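Local coordinates for protein phenolic acid decarboxylase (Sedimentibacter hydroxybenzoicus, PDB 7AE5) that catalyses the reversible, non-oxidative decarboxylation of 4-hydroxybenzoate and 3,4-dihydroxybenzoate with prenylated FMN and manganese as cofactors, at residues I203-G208 / V259-H264; K244-D249 / I294-H299. All blocks are in the same frame, centred on the assembly; numbering follows the deposited sequence.

Contacts 1 and 2 lie side by side in the antiparallel sheet of the FMN-binding, Rift-related domain of this UbiD-family enzyme, their centres about 7 Å apart. Their segments alternate along the chain: 203-208, 244-249, 259-264, 294-299. Strand 259-265 runs between strand 201-207, its partner in contact 1, and strand 287-299, which carries one half of contact 2; V260 N and T298 O, 2.7 Å apart, probably form one of the bonds of this second seam. At the strand's far end H264 ND1 meets D295 OD2. E262 ties the two contacts together, its carboxylate receiving the backbone N-H groups of D246 and L247, so the surface loop 244-249 is held to the middle strand by E262 and to strand 287-299 by contact 2.

Contact 1: I203-G208 / V259-H264; sequences IAITIG and VVLEGH
I203-I207 and V259-H264 are neighbouring antiparallel strands whose axes run 165° apart. Backbone bonds come in reciprocal couples at I203/G263, I205/L261 and I207/V259. The middle couple is short, with L261 N 2.6 Å from I205 O, and each donor there stands tilted from the acceptor's carbonyl plane. At I203/G263 the two bonds differ: G263 N approaches I203 O nearly head-on to the carbonyl, whereas I203 N sits above the plane of G263 C=O. The non-hydrogen-bonded pairs A204/E262 and T206/V260 add CA-H...O contacts, such as A204 CA to L261 O at 3.4 Å.

Apolar contact gathers on the face of I205, I207, V259 and L261. I205 CB lies 3.7 Å from L261 CB. L261 CG, anti to its carbonyl carbon (chi1 -53°), carries CD1 diagonally over to I207 CD1 at 4.0 Å. On the other face T206 OG1 is bonded to S147 O and N209 ND2, and E262 reaches D246 and L247.

The backbones of A204, T206, V260 and E262 bond to the strands beyond, so main chain and aliphatic branches hold this pair, one face aliphatic, the other mixed, close to the predicted prenylated-FMN residues M184 and V164.

Contact 2: K244-D249 / I294-H299; sequences KSDLYD and IDRITH
A classic beta bulge in strand 287-299, where D295 and R296 both face E262, turns two consecutive side chains toward the loop 244-249. The main link is a salt bridge, D246 OD2 to R296 NH1 at 2.6 Å. Carboxylate and guanidinium planes stand 86° apart, so one oxygen meets one nitrogen instead of a paired, coplanar grip, and D246 CB lies over a guanidinium face. R296 starts extended, CG anti to the backbone N (chi1 -176°), then bends at chi3 (-77°) to bring its head round to D246. L247 packs along the same side chain: CD1 is 3.6 Å from R296 CB, and CD2 comes obliquely to 3.3 Å from R296 NE, a nitrogen buried here without a polar partner. Replacing R296 by an alanine would probably leave D246 OD2 without this counter-charge and open a gap beside L247.

Y248 OH makes a weak hydrogen bond, 3.2 Å, to D295 OD2, which lies near the ring plane; that oxygen also binds H264 ND1. L247 CB covers one face of the ring. D246 OD1 bridges to K115 and R109. The loop meets strand 287-299 through D246, L247 and Y248 and is fixed to strand 259-265 through E262, with V118 of strand 117-119 touching R296.

Contact 1: I203-G208 / V259-H264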
loop_
_atom_site.group_PDB
_atom_site.type_symbol
_atom_site.label_atom_id
_atom_site.label_comp_id
_atom_site.label_asym_id
_atom_site.label_seq_id
_atom_site.Cartn_x
_atom_site.Cartn_y
_atom_site.Cartn_z
ATOM N N ILE C 203 -13.891 49.085 -18.146
ATOM C CA ILE C 203 -13.922 47.804 -18.842
ATOM C C ILE C 203 -14.982 47.872 -19.933
ATOM O O ILE C 203 -15.858 48.739 -19.932
ATOM C CB ILE C 203 -14.212 46.602 -17.906
ATOM C CG1 ILE C 203 -15.713 46.466 -17.646
ATOM C CG2 ILE C 203 -13.442 46.711 -16.597
ATOM C CD1 ILE C 203 -16.082 45.208 -16.898
ATOM N N ALA C 204 -14.885 46.939 -20.875
ATOM C CA ALA C 204 -15.886 46.749 -21.913
ATOM C C ALA C 204 -16.361 45.304 -21.885
ATOM O O ALA C 204 -15.551 44.377 -21.783
ATOM C CB ALA C 204 -15.332 47.095 -23.297
ATOM N N ILE C 205 -17.674 45.117 -21.966
ATOM C CA ILE C 205 -18.298 43.800 -21.890
ATOM C C ILE C 205 -19.004 43.554 -23.216
ATOM O O ILE C 205 -20.019 44.196 -23.511
ATOM C CB ILE C 205 -19.278 43.698 -20.713
ATOM C CG1 ILE C 205 -18.557 43.963 -19.391
ATOM C CG2 ILE C 205 -19.942 42.335 -20.684
ATOM C CD1 ILE C 205 -19.494 44.240 -18.239
ATOM N N THR C 206 -18.471 42.633 -24.014
ATOM C CA THR C 206 -19.022 42.330 -25.327
ATOM C C THR C 206 -19.809 41.027 -25.286
ATOM O O THR C 206 -19.361 40.033 -24.705
ATOM C CB THR C 206 -17.917 42.239 -26.382
ATOM O OG1 THR C 206 -17.146 41.050 -26.172
ATOM C CG2 THR C 206 -17.006 43.457 -26.302
ATOM N N ILE C 207 -20.987 41.041 -25.909
ATOM C CA ILE C 207 -21.907 39.910 -25.920
ATOM C C ILE C 207 -22.271 39.599 -27.364
ATOM O O ILE C 207 -22.518 40.511 -28.162
ATOM C CB ILE C 207 -23.173 40.206 -25.087
ATOM C CG1 ILE C 207 -22.791 40.612 -23.661
ATOM C CG2 ILE C 207 -24.105 39.002 -25.072
ATOM C CD1 ILE C 207 -23.902 41.302 -22.900
ATOM N N GLY C 208 -22.303 38.311 -27.702
ATOM C CA GLY C 208 -22.622 37.892 -29.054
ATOM C C GLY C 208 -21.469 38.117 -30.011
ATOM O O GLY C 208 -21.406 39.151 -30.681
ATOM N N VAL C 259 -23.745 43.159 -28.781
ATOM C CA VAL C 259 -23.919 44.131 -27.706
ATOM C C VAL C 259 -22.552 44.439 -27.110
ATOM O O VAL C 259 -21.723 43.540 -26.936
ATOM C CB VAL C 259 -24.884 43.612 -26.615
ATOM C CG1 VAL C 259 -25.044 44.633 -25.502
ATOM C CG2 VAL C 259 -26.244 43.261 -27.204
ATOM N N VAL C 260 -22.311 45.714 -26.805
ATOM C CA VAL C 260 -21.103 46.148 -26.111
ATOM C C VAL C 260 -21.522 46.968 -24.899
ATOM O O VAL C 260 -22.296 47.922 -25.027
ATOM C CB VAL C 260 -20.171 46.970 -27.022
ATOM C CG1 VAL C 260 -18.930 47.402 -26.255
ATOM C CG2 VAL C 260 -19.786 46.168 -28.257
ATOM N N LEU C 261 -21.016 46.594 -23.728
ATOM C CA LEU C 261 -21.328 47.273 -22.473
ATOM C C LEU C 261 -20.071 47.996 -22.002
ATOM O O LEU C 261 -19.154 47.374 -21.459
ATOM C CB LEU C 261 -21.822 46.284 -21.421
ATOM C CG LEU C 261 -22.977 45.364 -21.813
ATOM C CD1 LEU C 261 -23.457 44.574 -20.609
ATOM C CD2 LEU C 261 -24.112 46.172 -22.407
ATOM N N GLU C 262 -20.033 49.308 -22.209
ATOM C CA GLU C 262 -18.917 50.122 -21.753
ATOM C C GLU C 262 -19.220 50.665 -20.363
ATOM O O GLU C 262 -20.282 51.251 -20.135
ATOM C CB GLU C 262 -18.643 51.263 -22.733
ATOM C CG GLU C 262 -18.352 50.786 -24.145
ATOM C CD GLU C 262 -18.088 51.926 -25.108
ATOM O OE1 GLU C 262 -17.755 53.036 -24.641
ATOM O OE2 GLU C 262 -18.210 51.710 -26.332
ATOM N N GLY C 263 -18.293 50.458 -19.440
ATOM C CA GLY C 263 -18.502 50.903 -18.083
ATOM C C GLY C 263 -17.221 50.888 -17.285
ATOM O O GLY C 263 -16.123 50.912 -17.842
ATOM N N HIS C 264 -17.374 50.842 -15.963
ATOM C CA HIS C 264 -16.226 50.903 -15.074
ATOM C C HIS C 264 -16.531 50.177 -13.774
ATOM O O HIS C 264 -17.671 50.165 -13.302
ATOM C CB HIS C 264 -15.825 52.352 -14.769
ATOM C CG HIS C 264 -16.872 53.124 -14.026
ATOM N ND1 HIS C 264 -17.762 53.967 -14.654
ATOM C CD2 HIS C 264 -17.170 53.182 -12.705
ATOM C CE1 HIS C 264 -18.562 54.512 -13.755
ATOM N NE2 HIS C 264 -18.223 54.051 -12.564
#

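Contact 2: K244-D249 / I294-H299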
loop_
_atom_site.group_PDB
_atom_site.type_symbol
_atom_site.label_atom_id
_atom_site.label_comp_id
_atom_site.label_asym_id
_atom_site.label_seq_id
_atom_site.Cartn_x
_atom_site.Cartn_y
_atom_site.Cartn_z
ATOM N N LYS C 244 -12.436 50.841 -31.752
ATOM C CA LYS C 244 -12.245 51.489 -30.463
ATOM C C LYS C 244 -13.572 51.633 -29.730
ATOM O O LYS C 244 -14.618 51.868 -30.343
ATOM C CB LYS C 244 -11.603 52.864 -30.654
ATOM C CG LYS C 244 -10.846 53.378 -29.442
ATOM C CD LYS C 244 -10.348 54.795 -29.675
ATOM C CE LYS C 244 -11.456 55.808 -29.436
ATOM N NZ LYS C 244 -10.991 56.956 -28.612
ATOM N N SER C 245 -13.527 51.480 -28.410
ATOM C CA SER C 245 -14.708 51.735 -27.605
ATOM C C SER C 245 -15.062 53.218 -27.659
ATOM O O SER C 245 -14.223 54.074 -27.956
ATOM C CB SER C 245 -14.486 51.290 -26.159
ATOM O OG SER C 245 -13.901 52.326 -25.389
ATOM N N ASP C 246 -16.326 53.517 -27.368
ATOM C CA ASP C 246 -16.810 54.886 -27.515
ATOM C C ASP C 246 -16.220 55.803 -26.450
ATOM O O ASP C 246 -15.763 56.911 -26.756
ATOM C CB ASP C 246 -18.338 54.908 -27.461
ATOM C CG ASP C 246 -18.968 54.995 -28.837
ATOM O OD1 ASP C 246 -18.221 54.957 -29.838
ATOM O OD2 ASP C 246 -20.209 55.102 -28.918
ATOM N N LEU C 247 -16.212 55.357 -25.196
ATOM C CA LEU C 247 -15.829 56.222 -24.087
ATOM C C LEU C 247 -14.369 56.086 -23.681
ATOM O O LEU C 247 -13.844 56.985 -23.014
ATOM C CB LEU C 247 -16.707 55.934 -22.866
ATOM C CG LEU C 247 -18.217 55.927 -23.095
ATOM C CD1 LEU C 247 -18.940 55.475 -21.838
ATOM C CD2 LEU C 247 -18.689 57.305 -23.521
ATOM N N TYR C 248 -13.701 55.001 -24.061
ATOM C CA TYR C 248 -12.373 54.692 -23.548
ATOM C C TYR C 248 -11.433 54.420 -24.712
ATOM O O TYR C 248 -11.699 53.540 -25.538
ATOM C CB TYR C 248 -12.439 53.504 -22.586
ATOM C CG TYR C 248 -13.394 53.754 -21.437
ATOM C CD1 TYR C 248 -13.181 54.806 -20.553
ATOM C CD2 TYR C 248 -14.520 52.963 -21.253
ATOM C CE1 TYR C 248 -14.053 55.051 -19.507
ATOM C CE2 TYR C 248 -15.399 53.201 -20.209
ATOM C CZ TYR C 248 -15.160 54.247 -19.340
ATOM O OH TYR C 248 -16.027 54.490 -18.299
ATOM N N ASP C 249 -10.332 55.174 -24.767
ATOM C CA ASP C 249 -9.428 55.112 -25.912
ATOM C C ASP C 249 -8.612 53.825 -25.912
ATOM O O ASP C 249 -8.327 53.262 -26.976
ATOM C CB ASP C 249 -8.503 56.328 -25.906
ATOM C CG ASP C 249 -9.253 57.634 -26.085
ATOM O OD1 ASP C 249 -10.460 57.586 -26.399
ATOM O OD2 ASP C 249 -8.636 58.707 -25.909
ATOM N N ILE C 294 -22.509 50.630 -15.736
ATOM C CA ILE C 294 -22.541 50.573 -17.192
ATOM C C ILE C 294 -22.845 51.979 -17.691
ATOM O O ILE C 294 -23.954 52.491 -17.501
ATOM C CB ILE C 294 -23.563 49.543 -17.690
ATOM C CG1 ILE C 294 -22.968 48.140 -17.567
ATOM C CG2 ILE C 294 -23.952 49.819 -19.136
ATOM C CD1 ILE C 294 -23.930 47.035 -17.901
ATOM N N ASP C 295 -21.848 52.615 -18.309
ATOM C CA ASP C 295 -21.951 54.011 -18.715
ATOM C C ASP C 295 -22.523 54.189 -20.115
ATOM O O ASP C 295 -23.126 55.231 -20.398
ATOM C CB ASP C 295 -20.578 54.684 -18.644
ATOM C CG ASP C 295 -19.976 54.641 -17.252
ATOM O OD1 ASP C 295 -20.523 55.302 -16.345
ATOM O OD2 ASP C 295 -18.954 53.946 -17.067
ATOM N N ARG C 296 -22.355 53.205 -20.995
ATOM C CA ARG C 296 -22.897 53.303 -22.343
ATOM C C ARG C 296 -23.077 51.906 -22.919
ATOM O O ARG C 296 -22.288 50.998 -22.640
ATOM C CB ARG C 296 -21.995 54.141 -23.257
ATOM C CG ARG C 296 -22.559 54.350 -24.656
ATOM C CD ARG C 296 -21.502 54.864 -25.615
ATOM N NE ARG C 296 -21.237 56.285 -25.422
ATOM C CZ ARG C 296 -21.302 57.197 -26.384
ATOM N NH1 ARG C 296 -21.619 56.869 -27.626
ATOM N NH2 ARG C 296 -21.038 58.467 -26.093
ATOM N N ILE C 297 -24.126 51.749 -23.723
ATOM C CA ILE C 297 -24.402 50.515 -24.448
ATOM C C ILE C 297 -24.384 50.826 -25.937
ATOM O O ILE C 297 -25.049 51.766 -26.387
ATOM C CB ILE C 297 -25.756 49.902 -24.043
ATOM C CG1 ILE C 297 -25.686 49.332 -22.628
ATOM C CG2 ILE C 297 -26.172 48.819 -25.032
ATOM C CD1 ILE C 297 -27.027 48.889 -22.086
ATOM N N THR C 298 -23.616 50.047 -26.696
ATOM C CA THR C 298 -23.624 50.098 -28.152
ATOM C C THR C 298 -23.961 48.710 -28.677
ATOM O O THR C 298 -23.354 47.722 -28.250
ATOM C CB THR C 298 -22.274 50.564 -28.709
ATOM O OG1 THR C 298 -21.381 49.448 -28.804
ATOM C CG2 THR C 298 -21.657 51.626 -27.808
ATOM N N HIS C 299 -24.924 48.632 -29.592
ATOM C CA HIS C 299 -25.411 47.333 -30.031
ATOM C C HIS C 299 -25.874 47.397 -31.480
ATOM O O HIS C 299 -26.254 48.458 -31.985
ATOM C CB HIS C 299 -26.552 46.838 -29.134
ATOM C CG HIS C 299 -27.820 47.622 -29.272
ATOM N ND1 HIS C 299 -28.746 47.374 -30.261
ATOM C CD2 HIS C 299 -28.314 48.652 -28.544
ATOM C CE1 HIS C 299 -29.759 48.213 -30.135
ATOM N NE2 HIS C 299 -29.521 49.001 -29.102
#